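Local coordinates for conjugal transfer protein TRWB (Escherichia coli, PDB 1E9R) that acts as the coupling protein of bacterial conjugation, a six-subunit assembly resembling ring helicases and F1-ATPase that probably uses nucleotide hydrolysis to drive DNA transfer, at residues B[258-263]-B[289-294]; B[133-138]-B[215-220]; B[85-90]-B[245-250]; B[280-285]-B[308-313]; B[268-273]-B[298-303]. All coordinates share one frame; numbering follows the deposited sequence.

The five contacts lie in or beside a P-loop NTPase-type core. Interactions 3 and 4 belong to one sheet, joined where Val87 N meets Phe284 O at 2.8 Å; their centres are about 16 Å apart. Interaction 1 packs helix 252-269 against the loop after strand 281-285, and its Val263 CG2 lies 3.7 Å from Val87 CG2 of interaction 3. Interaction 2 leads into the helical region, tied to interaction 1 by a 2.8 Å salt bridge between Lys217 NZ and Glu292 OE2. Interaction 5 covers interaction 4 and reaches a neighbouring subunit. Of all these, Pro89 in interaction 3 lies near the probable Walker A loop, Gly60 to Ser67, without touching it.

Interaction 1 (B[258-263]-B[289-294]); sequences LISAWV and ASLEKL
Leu291 lays its side chain against the surface of helix 252-269 formed by Ile259, Ser260 and Val263. Its CB passes 3.7 Å from Ser260 OG. CG stands anti to the carbonyl carbon (chi1 -63°), and from there the two methyls part: CD2 meets Ile259 CG2 at 3.8 Å, whereas CD1 comes to 3.9 Å from Val263 CG2 and nearly as close to CG1 of the same valine. The leucine thus straddles one turn of the helix, crossing Ile259 at about a right angle. Leu294 supplies a second apolar prong, with CD1 at 3.6 Å from Val263 CG1 and CD2 at 3.6 Å from Ser260 O.

Between the two leucines the bonding is polar. Glu292 N donates to Ser260 OG over 2.8 Å with an angle of 166° at the hydrogen, and the same hydroxyl is also hydrogen-bonded to Arg256 O one turn back in the helix. A loop amide within this contact is thereby satisfied by a helix side chain whose rotation is fixed from two sides. An alanine here would lack the hydroxyl and is likely to leave the Glu292 amide without its acceptor. The carboxylate of Glu292 turns elsewhere, to a salt bridge with Lys217.

The loop follows strand 281-285 and is preceded by Glu287, consistent with the position of a Walker B motif; the arrangement is that of a strand-to-helix connection packed on a neighbouring helix in a P-loop NTPase fold.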
# COMPACT_ATOMS: atom_id res chain seq x y z
N LEU B 258 16.14 -27.88 3.39
CA LEU B 258 17.44 -28.56 3.42
C LEU B 258 18.30 -28.12 2.24
O LEU B 258 19.46 -27.76 2.43
CB LEU B 258 17.27 -30.09 3.33
CG LEU B 258 18.29 -30.91 4.14
CD1 LEU B 258 18.40 -32.31 3.57
CD2 LEU B 258 19.65 -30.24 4.13
N ILE B 259 17.73 -28.16 1.04
CA ILE B 259 18.43 -27.75 -0.17
C ILE B 259 18.83 -26.28 -0.03
O ILE B 259 19.97 -25.90 -0.32
CB ILE B 259 17.53 -27.96 -1.42
CG1 ILE B 259 17.22 -29.45 -1.59
CG2 ILE B 259 18.24 -27.48 -2.66
CD1 ILE B 259 15.99 -29.72 -2.47
N SER B 260 17.90 -25.45 0.44
CA SER B 260 18.19 -24.04 0.67
C SER B 260 19.37 -23.93 1.65
O SER B 260 20.24 -23.10 1.49
CB SER B 260 16.98 -23.30 1.25
OG SER B 260 15.90 -23.30 0.34
N ALA B 261 19.38 -24.78 2.66
CA ALA B 261 20.47 -24.75 3.62
C ALA B 261 21.80 -25.03 2.93
O ALA B 261 22.79 -24.33 3.15
CB ALA B 261 20.23 -25.79 4.71
N TRP B 262 21.83 -26.06 2.09
CA TRP B 262 23.06 -26.40 1.41
C TRP B 262 23.55 -25.27 0.52
O TRP B 262 24.71 -24.86 0.60
CB TRP B 262 22.90 -27.69 0.59
CG TRP B 262 22.86 -28.94 1.45
CD1 TRP B 262 23.51 -29.14 2.64
CD2 TRP B 262 22.13 -30.14 1.19
NE1 TRP B 262 23.23 -30.39 3.13
CE2 TRP B 262 22.38 -31.03 2.26
CE3 TRP B 262 21.29 -30.56 0.15
CZ2 TRP B 262 21.82 -32.31 2.32
CZ3 TRP B 262 20.73 -31.84 0.21
CH2 TRP B 262 20.99 -32.70 1.29
N VAL B 263 22.65 -24.77 -0.33
CA VAL B 263 23.02 -23.67 -1.21
C VAL B 263 23.62 -22.50 -0.41
O VAL B 263 24.63 -21.92 -0.81
CB VAL B 263 21.81 -23.17 -2.01
CG1 VAL B 263 22.18 -21.92 -2.79
CG2 VAL B 263 21.33 -24.26 -2.94
N ALA B 289 13.80 -18.81 -7.44
CA ALA B 289 12.61 -18.59 -6.61
C ALA B 289 12.00 -19.84 -5.95
O ALA B 289 10.99 -19.73 -5.25
CB ALA B 289 11.55 -17.84 -7.42
N SER B 290 12.59 -21.01 -6.17
CA SER B 290 12.10 -22.26 -5.57
C SER B 290 12.77 -22.51 -4.25
O SER B 290 12.29 -23.31 -3.44
CB SER B 290 12.36 -23.45 -6.48
OG SER B 290 11.39 -23.50 -7.51
N LEU B 291 13.90 -21.84 -4.03
CA LEU B 291 14.63 -21.98 -2.79
C LEU B 291 14.02 -20.98 -1.81
O LEU B 291 13.18 -20.17 -2.20
CB LEU B 291 16.11 -21.65 -3.00
CG LEU B 291 16.92 -22.54 -3.96
CD1 LEU B 291 18.34 -22.04 -4.03
CD2 LEU B 291 16.91 -23.98 -3.47
N GLU B 292 14.41 -21.04 -0.54
CA GLU B 292 13.89 -20.08 0.43
C GLU B 292 14.64 -18.76 0.26
O GLU B 292 15.53 -18.65 -0.60
CB GLU B 292 14.07 -20.59 1.87
CG GLU B 292 13.29 -21.87 2.20
CD GLU B 292 12.59 -21.82 3.55
OE1 GLU B 292 12.49 -20.72 4.15
OE2 GLU B 292 12.12 -22.88 4.02
N LYS B 293 14.28 -17.76 1.05
CA LYS B 293 14.96 -16.48 0.98
C LYS B 293 16.34 -16.68 1.62
O LYS B 293 16.48 -16.62 2.84
CB LYS B 293 14.15 -15.44 1.74
CG LYS B 293 14.77 -14.06 1.76
CD LYS B 293 13.82 -13.06 2.38
CE LYS B 293 14.44 -11.67 2.40
NZ LYS B 293 13.42 -10.66 2.79
N LEU B 294 17.35 -16.92 0.79
CA LEU B 294 18.71 -17.16 1.27
C LEU B 294 19.35 -15.95 1.94
O LEU B 294 19.24 -14.83 1.47
CB LEU B 294 19.59 -17.66 0.12
CG LEU B 294 19.01 -18.86 -0.62
CD1 LEU B 294 19.97 -19.30 -1.70
CD2 LEU B 294 18.75 -20.00 0.34

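Interaction 2 (B[133-138]-B[215-220]); sequences SVVPRG and SDKLPE
Val135 and Lys217 bring their CA atoms to 6.4 Å, the nearest backbone approach of the two segments. Helix 126-134 gives out at Val135, the first residue with non-helical angles (phi -112°, psi 85°), and Pro136 carries the chain on in extended form. Facing them is Lys217 of helix 201-217.

The aliphatic part of Lys217 does most of the touching. Lys217 CB lies 3.7 Å from Val134 O, a backbone carbonyl oxygen, and Lys217 CG is 4.0 Å from Val134 O. A bend at the second torsion (chi2 -54°) then turns the chain along the loop, where CG comes within 4.5 Å of Val135 CG2 and CD lies 4.5 Å from the Pro136 ring atom CD. Beyond this the ammonium group leaves the contact to form a salt bridge with Glu292. Beside the lysine, Leu218 reaches back with CD2 to 3.8 Å from Val134 CG1, the two side chains meeting at a slant; the leucine also packs on Met169 and Phe173 of helix 169-178, and Val134 on Leu154 of helix 141-163.

The segments share no hydrogen bond, so the union rests on van der Waals contact of aliphatic groups with each other and with Val134 O, in a mostly helical region of the chain inserted between strands 103-105 and 243-247. Chemically the lysine serves two ends: its methylenes pack on the loop, while its charge is probably balanced by Glu292, with a bound sulfate about 6 Å from its side chain.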
# COMPACT_ATOMS: atom_id res chain seq x y z
N SER B 133 21.74 -20.47 7.72
CA SER B 133 21.59 -21.37 6.56
C SER B 133 20.48 -22.38 6.80
O SER B 133 19.70 -22.69 5.90
CB SER B 133 22.89 -22.13 6.29
OG SER B 133 23.94 -21.24 5.97
N VAL B 134 20.42 -22.89 8.02
CA VAL B 134 19.41 -23.87 8.42
C VAL B 134 18.04 -23.21 8.49
O VAL B 134 17.04 -23.78 8.05
CB VAL B 134 19.75 -24.48 9.80
CG1 VAL B 134 18.65 -25.43 10.24
CG2 VAL B 134 21.09 -25.21 9.71
N VAL B 135 18.00 -22.01 9.06
CA VAL B 135 16.77 -21.24 9.20
C VAL B 135 16.84 -20.00 8.29
O VAL B 135 17.22 -18.90 8.74
CB VAL B 135 16.58 -20.81 10.67
CG1 VAL B 135 15.24 -20.12 10.83
CG2 VAL B 135 16.69 -22.02 11.58
N PRO B 136 16.47 -20.15 7.01
CA PRO B 136 16.53 -18.99 6.12
C PRO B 136 15.67 -17.80 6.58
O PRO B 136 14.86 -17.92 7.51
CB PRO B 136 16.11 -19.56 4.76
CG PRO B 136 15.31 -20.76 5.11
CD PRO B 136 16.04 -21.35 6.28
N ARG B 137 15.88 -16.66 5.92
CA ARG B 137 15.17 -15.44 6.25
C ARG B 137 13.67 -15.58 6.13
O ARG B 137 13.16 -16.26 5.23
CB ARG B 137 15.64 -14.30 5.36
CG ARG B 137 17.09 -13.96 5.52
CD ARG B 137 17.39 -13.44 6.90
NE ARG B 137 18.78 -13.01 6.98
CZ ARG B 137 19.38 -12.59 8.09
NH1 ARG B 137 18.71 -12.54 9.23
NH2 ARG B 137 20.65 -12.23 8.06
N GLY B 138 12.95 -14.94 7.04
CA GLY B 138 11.51 -15.02 6.99
C GLY B 138 10.93 -14.27 5.81
O GLY B 138 11.47 -13.23 5.39
N SER B 215 10.62 -26.71 14.12
CA SER B 215 9.82 -27.89 13.81
C SER B 215 9.64 -27.97 12.29
O SER B 215 9.49 -29.05 11.73
CB SER B 215 8.46 -27.81 14.51
OG SER B 215 7.40 -27.74 13.57
N ASP B 216 9.65 -26.81 11.63
CA ASP B 216 9.47 -26.76 10.18
C ASP B 216 10.77 -26.96 9.42
O ASP B 216 10.78 -27.60 8.38
CB ASP B 216 8.87 -25.42 9.74
CG ASP B 216 7.44 -25.22 10.22
OD1 ASP B 216 6.67 -26.22 10.24
OD2 ASP B 216 7.06 -24.08 10.56
N LYS B 217 11.86 -26.42 9.95
CA LYS B 217 13.14 -26.51 9.27
C LYS B 217 13.98 -27.76 9.48
O LYS B 217 14.55 -28.30 8.53
CB LYS B 217 14.00 -25.28 9.61
CG LYS B 217 13.31 -23.96 9.40
CD LYS B 217 12.75 -23.82 8.01
CE LYS B 217 11.83 -22.63 7.90
NZ LYS B 217 11.11 -22.61 6.60
N LEU B 218 14.05 -28.24 10.72
CA LEU B 218 14.88 -29.38 11.05
C LEU B 218 14.57 -30.79 10.56
O LEU B 218 15.49 -31.55 10.27
CB LEU B 218 15.07 -29.43 12.56
CG LEU B 218 15.83 -28.23 13.13
CD1 LEU B 218 15.98 -28.37 14.64
CD2 LEU B 218 17.19 -28.15 12.46
N PRO B 219 13.28 -31.16 10.45
CA PRO B 219 12.92 -32.52 9.99
C PRO B 219 13.90 -33.25 9.04
O PRO B 219 14.53 -34.23 9.43
CB PRO B 219 11.54 -32.31 9.39
CG PRO B 219 10.94 -31.31 10.35
CD PRO B 219 12.08 -30.31 10.53
N GLU B 220 14.03 -32.77 7.80
CA GLU B 220 14.92 -33.40 6.83
C GLU B 220 16.39 -33.44 7.25
O GLU B 220 17.16 -34.27 6.77
CB GLU B 220 14.79 -32.72 5.48
CG GLU B 220 13.41 -32.84 4.86
CD GLU B 220 12.92 -34.29 4.79
OE1 GLU B 220 13.72 -35.17 4.40
OE2 GLU B 220 11.74 -34.53 5.10

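Interaction 3 (B[85-90]-B[245-250]); sequences VIVDPN and ITWRED
Val87 and Ile245 pair as parallel neighbours in the central sheet of a P-loop NTPase-type domain, where strands 83-89 and 243-247 run 4.6 Å apart and within 8° of the same direction. Ile245 N donates to Ile86 O at 2.8 Å, nearly straight, and Ile245 O takes the amide of Asp88 at 2.7 Å. Farther on the pairing slackens.

There Trp247 takes over. Its CG sits between backbone N and carbonyl carbon (chi1 71°), which lays the indole back over strand 83-89. Pro89 CA stands over the six-membered ring in a CH-pi contact, 3.9 Å from its centroid and 10° off the normal, and Pro89 CG comes to 3.4 Å from Trp247 CH2. Val87 CG1 instead meets the ring at its edge, 3.5 Å from CH2.

At the end of the contact Asn90 grips the other chain twice: its N donates to Trp247 O at 2.8 Å, and its OD1 accepts from Glu249 N at 3.1 Å. The carboxylate of Asp88 is bound by the amides of Met93 and Leu94 in helix 92-97.

Past the regular bridge, the side-chain bond of Asn90 thus supplements its backbone bond, and the C-H of Pro89 CA meets the indole face. Asn90 OD1 satisfies the Glu249 amide, and the same segment, through Asp250, hydrogen-bonds Ser272 of a neighbouring subunit.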
# COMPACT_ATOMS: atom_id res chain seq x y z
N VAL B 85 29.06 -26.63 -8.34
CA VAL B 85 28.03 -27.16 -7.46
C VAL B 85 26.76 -26.98 -8.28
O VAL B 85 26.52 -25.90 -8.81
CB VAL B 85 27.90 -26.37 -6.16
CG1 VAL B 85 26.74 -26.90 -5.35
CG2 VAL B 85 29.18 -26.47 -5.36
N ILE B 86 25.96 -28.03 -8.40
CA ILE B 86 24.74 -27.96 -9.20
C ILE B 86 23.48 -28.34 -8.42
O ILE B 86 23.41 -29.43 -7.83
CB ILE B 86 24.85 -28.89 -10.43
CG1 ILE B 86 26.08 -28.52 -11.25
CG2 ILE B 86 23.60 -28.78 -11.27
CD1 ILE B 86 26.37 -29.49 -12.39
N VAL B 87 22.51 -27.43 -8.42
CA VAL B 87 21.22 -27.69 -7.77
C VAL B 87 20.56 -28.46 -8.91
O VAL B 87 20.07 -27.89 -9.89
CB VAL B 87 20.50 -26.37 -7.45
CG1 VAL B 87 19.12 -26.66 -6.88
CG2 VAL B 87 21.32 -25.59 -6.44
N ASP B 88 20.58 -29.78 -8.76
CA ASP B 88 20.12 -30.69 -9.79
C ASP B 88 18.83 -31.46 -9.54
O ASP B 88 18.83 -32.53 -8.93
CB ASP B 88 21.28 -31.64 -10.09
CG ASP B 88 21.02 -32.54 -11.27
OD1 ASP B 88 20.34 -32.13 -12.23
OD2 ASP B 88 21.55 -33.66 -11.22
N PRO B 89 17.70 -30.93 -10.02
CA PRO B 89 16.40 -31.56 -9.86
C PRO B 89 16.35 -32.91 -10.57
O PRO B 89 16.69 -33.01 -11.74
CB PRO B 89 15.46 -30.57 -10.52
CG PRO B 89 16.18 -29.26 -10.36
CD PRO B 89 17.58 -29.61 -10.67
N ASN B 90 15.92 -33.94 -9.86
CA ASN B 90 15.82 -35.28 -10.43
C ASN B 90 17.15 -35.87 -10.89
O ASN B 90 17.16 -36.80 -11.69
CB ASN B 90 14.86 -35.27 -11.61
CG ASN B 90 13.48 -34.85 -11.22
OD1 ASN B 90 12.88 -35.42 -10.31
ND2 ASN B 90 12.94 -33.85 -11.91
N ILE B 245 23.42 -31.53 -5.97
CA ILE B 245 22.36 -31.51 -4.96
C ILE B 245 21.10 -31.92 -5.71
O ILE B 245 20.49 -31.13 -6.42
CB ILE B 245 22.18 -30.10 -4.36
CG1 ILE B 245 23.44 -29.73 -3.57
CG2 ILE B 245 20.95 -30.07 -3.46
CD1 ILE B 245 23.44 -28.32 -3.04
N THR B 246 20.72 -33.18 -5.53
CA THR B 246 19.56 -33.73 -6.22
C THR B 246 18.40 -34.01 -5.29
O THR B 246 18.54 -33.95 -4.07
CB THR B 246 19.94 -35.05 -6.91
OG1 THR B 246 20.27 -36.02 -5.90
CG2 THR B 246 21.15 -34.86 -7.83
N TRP B 247 17.26 -34.33 -5.89
CA TRP B 247 16.05 -34.67 -5.15
C TRP B 247 14.98 -35.05 -6.16
O TRP B 247 14.97 -34.53 -7.27
CB TRP B 247 15.59 -33.49 -4.28
CG TRP B 247 15.02 -32.34 -5.05
CD1 TRP B 247 13.71 -32.14 -5.39
CD2 TRP B 247 15.74 -31.23 -5.62
NE1 TRP B 247 13.57 -31.00 -6.13
CE2 TRP B 247 14.80 -30.42 -6.28
CE3 TRP B 247 17.09 -30.86 -5.63
CZ2 TRP B 247 15.17 -29.25 -6.95
CZ3 TRP B 247 17.45 -29.70 -6.29
CH2 TRP B 247 16.49 -28.91 -6.95
N ARG B 248 14.10 -35.98 -5.79
CA ARG B 248 13.03 -36.36 -6.70
C ARG B 248 11.97 -35.29 -6.51
O ARG B 248 11.62 -34.96 -5.38
CB ARG B 248 12.52 -37.77 -6.36
CG ARG B 248 13.21 -38.86 -7.20
CD ARG B 248 12.98 -40.27 -6.69
NE ARG B 248 11.67 -40.46 -6.05
CZ ARG B 248 10.50 -40.42 -6.68
NH1 ARG B 248 10.44 -40.20 -8.00
NH2 ARG B 248 9.37 -40.61 -5.99
N GLU B 249 11.48 -34.74 -7.61
CA GLU B 249 10.53 -33.64 -7.51
C GLU B 249 9.23 -33.80 -6.73
O GLU B 249 8.65 -32.79 -6.32
CB GLU B 249 10.23 -33.08 -8.90
CG GLU B 249 9.69 -34.05 -9.91
CD GLU B 249 9.51 -33.38 -11.27
OE1 GLU B 249 9.89 -32.19 -11.39
OE2 GLU B 249 9.00 -34.04 -12.20
N ASP B 250 8.76 -35.02 -6.52
CA ASP B 250 7.53 -35.15 -5.75
C ASP B 250 7.83 -34.82 -4.28
O ASP B 250 6.94 -34.74 -3.45
CB ASP B 250 6.93 -36.56 -5.88
CG ASP B 250 7.89 -37.65 -5.44
OD1 ASP B 250 9.10 -37.38 -5.28
OD2 ASP B 250 7.43 -38.80 -5.28

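Interaction 4 (B[280-285]-B[308-313]); sequences RLWLFI and GLRVVA
The Arg310 side chain crosses over one face of the Trp282 indole at a slant, on adjacent parallel strands 281-285 and 309-315 of a beta-alpha-beta unit whose helix is 297-303. Leu281 N, Leu283 N and Ile285 N donate to Gly308 O, Arg310 O and Val312 O, while Arg310 N and Val312 N donate to Leu281 O and Leu283 O. The indole face of the sheet is the tight one: Arg310 CD lies 3.5 Å from Trp282 CE2, and Arg310 CB, 3.7 Å from the six-membered ring centroid and 16° off its normal, makes a CH-pi contact. Val312 CG2 meets the ring edge, 3.6 Å from Trp282 CZ3.

The opposite face is looser: Leu283 CB is 4.0 Å from Val311 CG2, and Ile285 CB lies 4.1 Å from Ala313 CB.

At the partly exposed end, Arg280 lays its CD over one face of the Arg310 guanidinium, 3.3 Å from NH2. With a leucine in place of Arg310, Glu52 is likely to lose its salt-bridge partner and the aliphatic chain of Arg280 its flat support. Gly308 O collects Leu281 N and Arg310 NH1 from opposite faces of its plane, the latter 58° out of it.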
# COMPACT_ATOMS: atom_id res chain seq x y z
N ARG B 280 38.28 -21.43 -9.77
CA ARG B 280 37.05 -21.17 -10.52
C ARG B 280 35.98 -22.15 -10.04
O ARG B 280 36.10 -23.36 -10.26
CB ARG B 280 37.25 -21.38 -12.03
CG ARG B 280 38.11 -20.35 -12.73
CD ARG B 280 37.68 -20.28 -14.19
NE ARG B 280 38.61 -20.87 -15.16
CZ ARG B 280 39.19 -22.07 -15.06
NH1 ARG B 280 39.01 -22.83 -14.00
NH2 ARG B 280 40.00 -22.49 -16.02
N LEU B 281 34.94 -21.62 -9.39
CA LEU B 281 33.86 -22.46 -8.87
C LEU B 281 32.49 -21.98 -9.33
O LEU B 281 32.10 -20.84 -9.09
CB LEU B 281 33.90 -22.47 -7.34
CG LEU B 281 33.27 -23.63 -6.54
CD1 LEU B 281 32.43 -23.05 -5.42
CD2 LEU B 281 32.41 -24.51 -7.42
N TRP B 282 31.75 -22.86 -10.00
CA TRP B 282 30.42 -22.52 -10.49
C TRP B 282 29.32 -22.95 -9.52
O TRP B 282 29.47 -23.94 -8.80
CB TRP B 282 30.14 -23.17 -11.85
CG TRP B 282 31.01 -22.68 -12.95
CD1 TRP B 282 32.30 -23.05 -13.21
CD2 TRP B 282 30.68 -21.68 -13.94
NE1 TRP B 282 32.79 -22.34 -14.29
CE2 TRP B 282 31.81 -21.50 -14.75
CE3 TRP B 282 29.52 -20.93 -14.20
CZ2 TRP B 282 31.84 -20.59 -15.81
CZ3 TRP B 282 29.55 -20.02 -15.26
CH2 TRP B 282 30.70 -19.86 -16.05
N LEU B 283 28.23 -22.20 -9.52
CA LEU B 283 27.07 -22.50 -8.70
C LEU B 283 25.89 -22.41 -9.65
O LEU B 283 25.54 -21.32 -10.10
CB LEU B 283 26.89 -21.49 -7.57
CG LEU B 283 26.16 -21.95 -6.29
CD1 LEU B 283 25.45 -20.76 -5.67
CD2 LEU B 283 25.17 -23.07 -6.60
N PHE B 284 25.30 -23.55 -9.97
CA PHE B 284 24.16 -23.59 -10.86
C PHE B 284 22.88 -23.77 -10.07
O PHE B 284 22.73 -24.77 -9.37
CB PHE B 284 24.31 -24.75 -11.85
CG PHE B 284 25.27 -24.47 -12.95
CD1 PHE B 284 26.64 -24.64 -12.75
CD2 PHE B 284 24.82 -24.00 -14.18
CE1 PHE B 284 27.55 -24.33 -13.76
CE2 PHE B 284 25.71 -23.69 -15.21
CZ PHE B 284 27.08 -23.85 -15.00
N ILE B 285 21.98 -22.80 -10.17
CA ILE B 285 20.69 -22.85 -9.48
C ILE B 285 19.60 -22.94 -10.53
O ILE B 285 19.32 -21.97 -11.22
CB ILE B 285 20.45 -21.58 -8.65
CG1 ILE B 285 21.60 -21.39 -7.67
CG2 ILE B 285 19.11 -21.68 -7.93
CD1 ILE B 285 21.48 -20.14 -6.83
N GLY B 308 36.46 -16.68 -6.87
CA GLY B 308 36.25 -17.26 -8.19
C GLY B 308 34.88 -17.86 -8.35
O GLY B 308 34.70 -18.81 -9.10
N LEU B 309 33.91 -17.28 -7.65
CA LEU B 309 32.53 -17.75 -7.69
C LEU B 309 31.82 -17.23 -8.92
O LEU B 309 31.84 -16.03 -9.21
CB LEU B 309 31.77 -17.28 -6.44
CG LEU B 309 30.51 -18.01 -5.95
CD1 LEU B 309 29.35 -17.02 -5.91
CD2 LEU B 309 30.19 -19.21 -6.83
N ARG B 310 31.20 -18.16 -9.65
CA ARG B 310 30.47 -17.87 -10.87
C ARG B 310 29.10 -18.50 -10.70
O ARG B 310 28.98 -19.72 -10.67
CB ARG B 310 31.17 -18.49 -12.07
CG ARG B 310 32.57 -17.96 -12.29
CD ARG B 310 33.44 -19.00 -12.97
NE ARG B 310 34.56 -18.40 -13.69
CZ ARG B 310 35.57 -17.74 -13.12
NH1 ARG B 310 35.62 -17.59 -11.80
NH2 ARG B 310 36.53 -17.23 -13.89
N VAL B 311 28.07 -17.66 -10.59
CA VAL B 311 26.71 -18.16 -10.41
C VAL B 311 25.84 -18.04 -11.66
O VAL B 311 25.86 -17.03 -12.36
CB VAL B 311 25.99 -17.42 -9.25
CG1 VAL B 311 24.60 -18.03 -9.01
CG2 VAL B 311 26.85 -17.49 -7.99
N VAL B 312 25.09 -19.10 -11.94
CA VAL B 312 24.18 -19.13 -13.07
C VAL B 312 22.86 -19.56 -12.47
O VAL B 312 22.76 -20.65 -11.91
CB VAL B 312 24.61 -20.16 -14.14
CG1 VAL B 312 23.61 -20.18 -15.28
CG2 VAL B 312 26.00 -19.82 -14.65
N ALA B 313 21.86 -18.69 -12.55
CA ALA B 313 20.57 -18.99 -11.96
C ALA B 313 19.43 -18.86 -12.95
O ALA B 313 19.37 -17.91 -13.72
CB ALA B 313 20.32 -18.08 -10.75

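Interaction 5 (B[268-273]-B[298-303]); sequences TSILSL and ADALTK
Leu271 CA lies 7.3 Å from Ala300 CA, where segment 268-273, at the C-terminal part of helix 252-269, faces segment 298-303 of helix 297-303. Ala300, with just a CB, leaves its CA accessible to the leucine.

Leu271 reaches over that small residue. Its CD1 lies 4.4 Å from Ala300 CA, while CD2 comes to 4.4 Å from Asp299 CB. One turn on, Leu271 CD1 is also 4.2 Å from Lys303 O. Its first torsion (chi1 -95°) is away from the usual staggered values, and the two methyls divide between Asp299 on one hand and the Ala300 to Lys303 turn on the other. Ile270 adds a second apolar touch: CD1 meets the methyl Ala300 CB at 4.3 Å. None of these contacts is close, and the segments exchange no hydrogen bonds, so the union is a light apolar one. Across the helix turn Asp299 OD1 and Lys303 NZ form a rather long salt bridge of 3.6 Å, consistent with the lysine's end staying on its own helix.

Beneath, Ile270 and Ala300 both pack on Leu309 of strand 309-315, so both segments rest on the same face of the central sheet. Outward, Ser272 is hydrogen-bonded to Asp250 of a neighbouring subunit, Leu271 packs on that same Asp250, and Lys303 packs on Glu249 of that subunit. Such helices laid over a parallel sheet are characteristic of the alpha/beta core of P-loop NTPases, and their outer side here forms part of the subunit interface in a ring like that of hexameric helicases and F1-ATPase.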
# COMPACT_ATOMS: atom_id res chain seq x y z
N THR B 268 28.10 -18.90 1.93
CA THR B 268 28.83 -18.28 3.05
C THR B 268 30.25 -18.78 3.12
O THR B 268 31.17 -18.03 3.42
CB THR B 268 28.25 -18.62 4.43
OG1 THR B 268 26.84 -18.80 4.33
CG2 THR B 268 28.53 -17.49 5.39
N SER B 269 30.40 -20.07 2.88
CA SER B 269 31.70 -20.72 2.97
C SER B 269 32.78 -20.23 2.02
O SER B 269 33.93 -20.11 2.42
CB SER B 269 31.52 -22.23 2.85
OG SER B 269 30.81 -22.73 3.97
N ILE B 270 32.42 -19.93 0.77
CA ILE B 270 33.43 -19.47 -0.18
C ILE B 270 34.09 -18.17 0.29
O ILE B 270 35.23 -17.89 -0.07
CB ILE B 270 32.83 -19.21 -1.56
CG1 ILE B 270 31.82 -18.07 -1.46
CG2 ILE B 270 32.21 -20.48 -2.12
CD1 ILE B 270 31.49 -17.45 -2.77
N LEU B 271 33.37 -17.40 1.09
CA LEU B 271 33.88 -16.14 1.61
C LEU B 271 34.98 -16.38 2.63
O LEU B 271 35.68 -15.45 3.04
CB LEU B 271 32.75 -15.36 2.28
CG LEU B 271 32.00 -14.30 1.47
CD1 LEU B 271 31.72 -14.80 0.08
CD2 LEU B 271 30.72 -13.96 2.21
N SER B 272 35.12 -17.64 3.03
CA SER B 272 36.13 -18.02 4.01
C SER B 272 37.30 -18.74 3.37
O SER B 272 38.31 -19.02 4.03
CB SER B 272 35.52 -18.91 5.10
OG SER B 272 34.77 -18.16 6.03
N LEU B 273 37.17 -19.06 2.08
CA LEU B 273 38.23 -19.77 1.36
C LEU B 273 39.50 -18.94 1.25
O LEU B 273 39.44 -17.72 1.05
CB LEU B 273 37.78 -20.14 -0.05
CG LEU B 273 36.72 -21.23 -0.15
CD1 LEU B 273 36.37 -21.45 -1.60
CD2 LEU B 273 37.24 -22.51 0.47
N ALA B 298 23.15 -13.03 -1.62
CA ALA B 298 23.48 -11.66 -2.00
C ALA B 298 24.95 -11.31 -1.84
O ALA B 298 25.56 -10.75 -2.74
CB ALA B 298 22.63 -10.68 -1.21
N ASP B 299 25.51 -11.62 -0.68
CA ASP B 299 26.92 -11.32 -0.46
C ASP B 299 27.81 -12.16 -1.36
O ASP B 299 28.86 -11.70 -1.82
CB ASP B 299 27.28 -11.57 1.00
CG ASP B 299 26.51 -10.69 1.95
OD1 ASP B 299 26.50 -9.45 1.74
OD2 ASP B 299 25.90 -11.23 2.90
N ALA B 300 27.40 -13.39 -1.63
CA ALA B 300 28.18 -14.27 -2.47
C ALA B 300 28.23 -13.74 -3.89
O ALA B 300 29.25 -13.88 -4.56
CB ALA B 300 27.61 -15.68 -2.45
N LEU B 301 27.14 -13.14 -4.36
CA LEU B 301 27.08 -12.60 -5.72
C LEU B 301 27.88 -11.32 -5.86
O LEU B 301 28.33 -10.97 -6.94
CB LEU B 301 25.63 -12.31 -6.10
CG LEU B 301 24.77 -13.54 -6.29
CD1 LEU B 301 23.30 -13.16 -6.40
CD2 LEU B 301 25.24 -14.27 -7.54
N THR B 302 28.06 -10.65 -4.73
CA THR B 302 28.74 -9.38 -4.67
C THR B 302 30.19 -9.42 -4.20
O THR B 302 31.01 -8.63 -4.65
CB THR B 302 27.93 -8.47 -3.75
OG1 THR B 302 26.78 -8.01 -4.46
CG2 THR B 302 28.78 -7.31 -3.24
N LYS B 303 30.51 -10.34 -3.30
CA LYS B 303 31.84 -10.40 -2.74
C LYS B 303 32.60 -11.68 -3.02
O LYS B 303 33.62 -11.95 -2.38
CB LYS B 303 31.73 -10.21 -1.23
CG LYS B 303 30.75 -9.14 -0.82
CD LYS B 303 30.58 -9.06 0.67
CE LYS B 303 29.65 -7.91 1.05
NZ LYS B 303 29.53 -7.78 2.54